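PDB 3LJE: zebrafish RNase5 from Danio rerio, which probably cleaves RNA as a ribonuclease of the pancreatic RNase A superfamily, related to the angiogenins. Local coordinates for residues L73-Q78 with T104-L109. Residues are numbered along the deposited sequence; the frame is centred on the assembly and turned at random.
Sequences LFKSNQ and TRYIVL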
loop_
_atom_site.group_PDB
_atom_site.type_symbol
_atom_site.label_atom_id
_atom_site.label_comp_id
_atom_site.label_asym_id
_atom_site.label_seq_id
_atom_site.Cartn_x
_atom_site.Cartn_y
_atom_site.Cartn_z
ATOM N N LEU A 73 -12.068 6.126 7.726
ATOM C CA LEU A 73 -11.535 5.358 6.599
ATOM C C LEU A 73 -12.580 4.395 6.067
ATOM O O LEU A 73 -13.783 4.445 6.488
ATOM C CB LEU A 73 -10.317 4.645 7.136
ATOM C CG LEU A 73 -9.267 5.629 7.796
ATOM C CD1 LEU A 73 -8.042 4.806 8.382
ATOM C CD2 LEU A 73 -8.796 6.629 6.742
ATOM N N PHE A 74 -12.144 3.422 5.218
ATOM C CA PHE A 74 -13.153 2.518 4.593
ATOM C C PHE A 74 -12.556 1.112 4.577
ATOM O O PHE A 74 -11.378 0.932 4.104
ATOM C CB PHE A 74 -13.418 2.997 3.179
ATOM C CG PHE A 74 -14.099 4.297 3.150
ATOM C CD1 PHE A 74 -15.490 4.337 3.325
ATOM C CD2 PHE A 74 -13.326 5.482 3.147
ATOM C CE1 PHE A 74 -16.194 5.614 3.506
ATOM C CE2 PHE A 74 -13.969 6.786 3.341
ATOM C CZ PHE A 74 -15.434 6.820 3.512
ATOM N N LYS A 75 -13.348 0.124 5.072
ATOM C CA LYS A 75 -12.777 -1.210 5.264
ATOM C C LYS A 75 -13.410 -2.146 4.179
ATOM O O LYS A 75 -14.595 -2.055 3.880
ATOM C CB LYS A 75 -13.140 -1.721 6.665
ATOM C CG LYS A 75 -12.579 -3.070 7.042
ATOM C CD LYS A 75 -12.696 -3.242 8.589
ATOM C CE LYS A 75 -11.916 -4.448 9.044
ATOM N NZ LYS A 75 -12.082 -4.708 10.508
ATOM N N SER A 76 -12.593 -3.028 3.601
ATOM C CA SER A 76 -13.119 -3.955 2.618
ATOM C C SER A 76 -14.194 -4.842 3.329
ATOM O O SER A 76 -14.094 -5.056 4.547
ATOM C CB SER A 76 -11.972 -4.862 2.073
ATOM O OG SER A 76 -11.280 -5.564 3.081
ATOM N N ASN A 77 -15.105 -5.395 2.515
ATOM C CA ASN A 77 -16.192 -6.259 3.058
ATOM C C ASN A 77 -15.702 -7.746 3.027
ATOM O O ASN A 77 -16.434 -8.682 3.440
ATOM C CB ASN A 77 -17.465 -6.059 2.254
ATOM C CG ASN A 77 -17.349 -6.481 0.764
ATOM O OD1 ASN A 77 -16.406 -7.197 0.351
ATOM N ND2 ASN A 77 -18.296 -6.058 -0.012
ATOM N N GLN A 78 -14.437 -7.950 2.670
ATOM C CA GLN A 78 -13.861 -9.334 2.593
ATOM C C GLN A 78 -12.316 -9.219 2.655
ATOM O O GLN A 78 -11.761 -8.127 2.328
ATOM C CB GLN A 78 -14.182 -9.994 1.206
ATOM C CG GLN A 78 -13.746 -9.138 -0.013
ATOM C CD GLN A 78 -14.402 -9.608 -1.297
ATOM O OE1 GLN A 78 -13.861 -10.509 -1.956
ATOM N NE2 GLN A 78 -15.565 -9.039 -1.655
ATOM N N THR A 104 -3.740 -12.651 4.766
ATOM C CA THR A 104 -4.948 -12.144 4.204
ATOM C C THR A 104 -5.622 -11.328 5.331
ATOM O O THR A 104 -5.628 -11.734 6.475
ATOM C CB THR A 104 -5.865 -13.307 3.677
ATOM O OG1 THR A 104 -6.389 -14.077 4.773
ATOM C CG2 THR A 104 -5.044 -14.300 2.808
ATOM N N ARG A 105 -6.187 -10.219 4.972
ATOM C CA ARG A 105 -6.795 -9.384 5.939
ATOM C C ARG A 105 -7.738 -8.411 5.324
ATOM O O ARG A 105 -7.704 -8.118 4.141
ATOM C CB ARG A 105 -5.677 -8.628 6.686
ATOM C CG ARG A 105 -4.812 -7.775 5.832
ATOM C CD ARG A 105 -3.673 -7.067 6.681
ATOM N NE ARG A 105 -4.312 -6.132 7.647
ATOM C CZ ARG A 105 -4.313 -4.782 7.598
ATOM N NH1 ARG A 105 -3.668 -4.147 6.618
ATOM N NH2 ARG A 105 -4.938 -4.056 8.550
ATOM N N TYR A 106 -8.634 -7.872 6.173
ATOM C CA TYR A 106 -9.537 -6.841 5.752
ATOM C C TYR A 106 -8.662 -5.567 5.637
ATOM O O TYR A 106 -8.057 -5.164 6.647
ATOM C CB TYR A 106 -10.661 -6.630 6.835
ATOM C CG TYR A 106 -11.629 -7.815 6.769
ATOM C CD1 TYR A 106 -12.683 -7.799 5.952
ATOM C CD2 TYR A 106 -11.369 -8.988 7.536
ATOM C CE1 TYR A 106 -13.546 -8.909 5.818
ATOM C CE2 TYR A 106 -12.227 -10.137 7.438
ATOM C CZ TYR A 106 -13.311 -10.063 6.579
ATOM O OH TYR A 106 -14.214 -11.099 6.538
ATOM N N ILE A 107 -8.645 -4.915 4.492
ATOM C CA ILE A 107 -7.796 -3.780 4.320
ATOM C C ILE A 107 -8.635 -2.521 4.616
ATOM O O ILE A 107 -9.823 -2.479 4.297
ATOM C CB ILE A 107 -7.198 -3.726 2.908
ATOM C CG1 ILE A 107 -8.315 -3.756 1.810
ATOM C CG2 ILE A 107 -6.209 -4.923 2.743
ATOM C CD1 ILE A 107 -7.831 -3.478 0.379
ATOM N N VAL A 108 -7.935 -1.516 5.147
ATOM C CA VAL A 108 -8.563 -0.248 5.525
ATOM C C VAL A 108 -7.839 0.844 4.739
ATOM O O VAL A 108 -6.624 0.969 4.869
ATOM C CB VAL A 108 -8.371 -0.039 7.017
ATOM C CG1 VAL A 108 -9.023 1.356 7.382
ATOM C CG2 VAL A 108 -9.098 -1.228 7.781
ATOM N N LEU A 109 -8.613 1.612 3.994
ATOM C CA LEU A 109 -8.087 2.668 3.127
ATOM C C LEU A 109 -8.631 4.050 3.435
ATOM O O LEU A 109 -9.761 4.150 3.938
ATOM C CB LEU A 109 -8.529 2.377 1.708
ATOM C CG LEU A 109 -8.214 0.954 1.123
ATOM C CD1 LEU A 109 -8.707 0.888 -0.394
ATOM C CD2 LEU A 109 -6.728 0.606 1.350
HETATM O O HOH W 1 -16.241 -11.150 4.651
#
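Y106 reaches across to the backbone of residues 76-78. Its CB lies 3.3 Å from CE of K75, whose chain, with CG anti to the backbone N (chi1 -178°) and extended from there on, passes at a slant by the root of the tyrosine; CG of the ring has the same CE as its neighbour. Further out, CD1 meets the carbonyl O of S76 at the ring edge, CE1 comes within 3.3 Å of the CA of Q78, CZ is near CA and C of that residue, and the carbonyl carbon of N77 also lies at the edge, in the ring plane. At the tip, OH shares a water with the carbonyl O of N77.

Beside the ring, the hydroxyl of S76 works in two directions: OG donates to the carbonyl O of Q78 and accepts the backbone N-H of I107, a somewhat bent bond of 3.1 Å. This one oxygen thus joins residues 76-78 to each other and to the backbone of I107. S76 N in turn donates to I107 O at 2.9 Å, an almost head-on approach to the carbonyl.

The bonds lie where the long strand 97-112 of the antiparallel sheet of the pancreatic ribonuclease fold is interrupted; strand 73-76 runs between it and strand 67-70. F74 and L109 form a hydrogen-bonded pair, each N 2.8 Å from the other's O, the bond from L109 N being nearly straight (172°). K75 and V108 follow as a non-hydrogen-bonded pair with their side chains on one face, where V70 touches both. V108 CG1 packs 3.5 Å from CB of L73, the two side chains crossing at about a right angle.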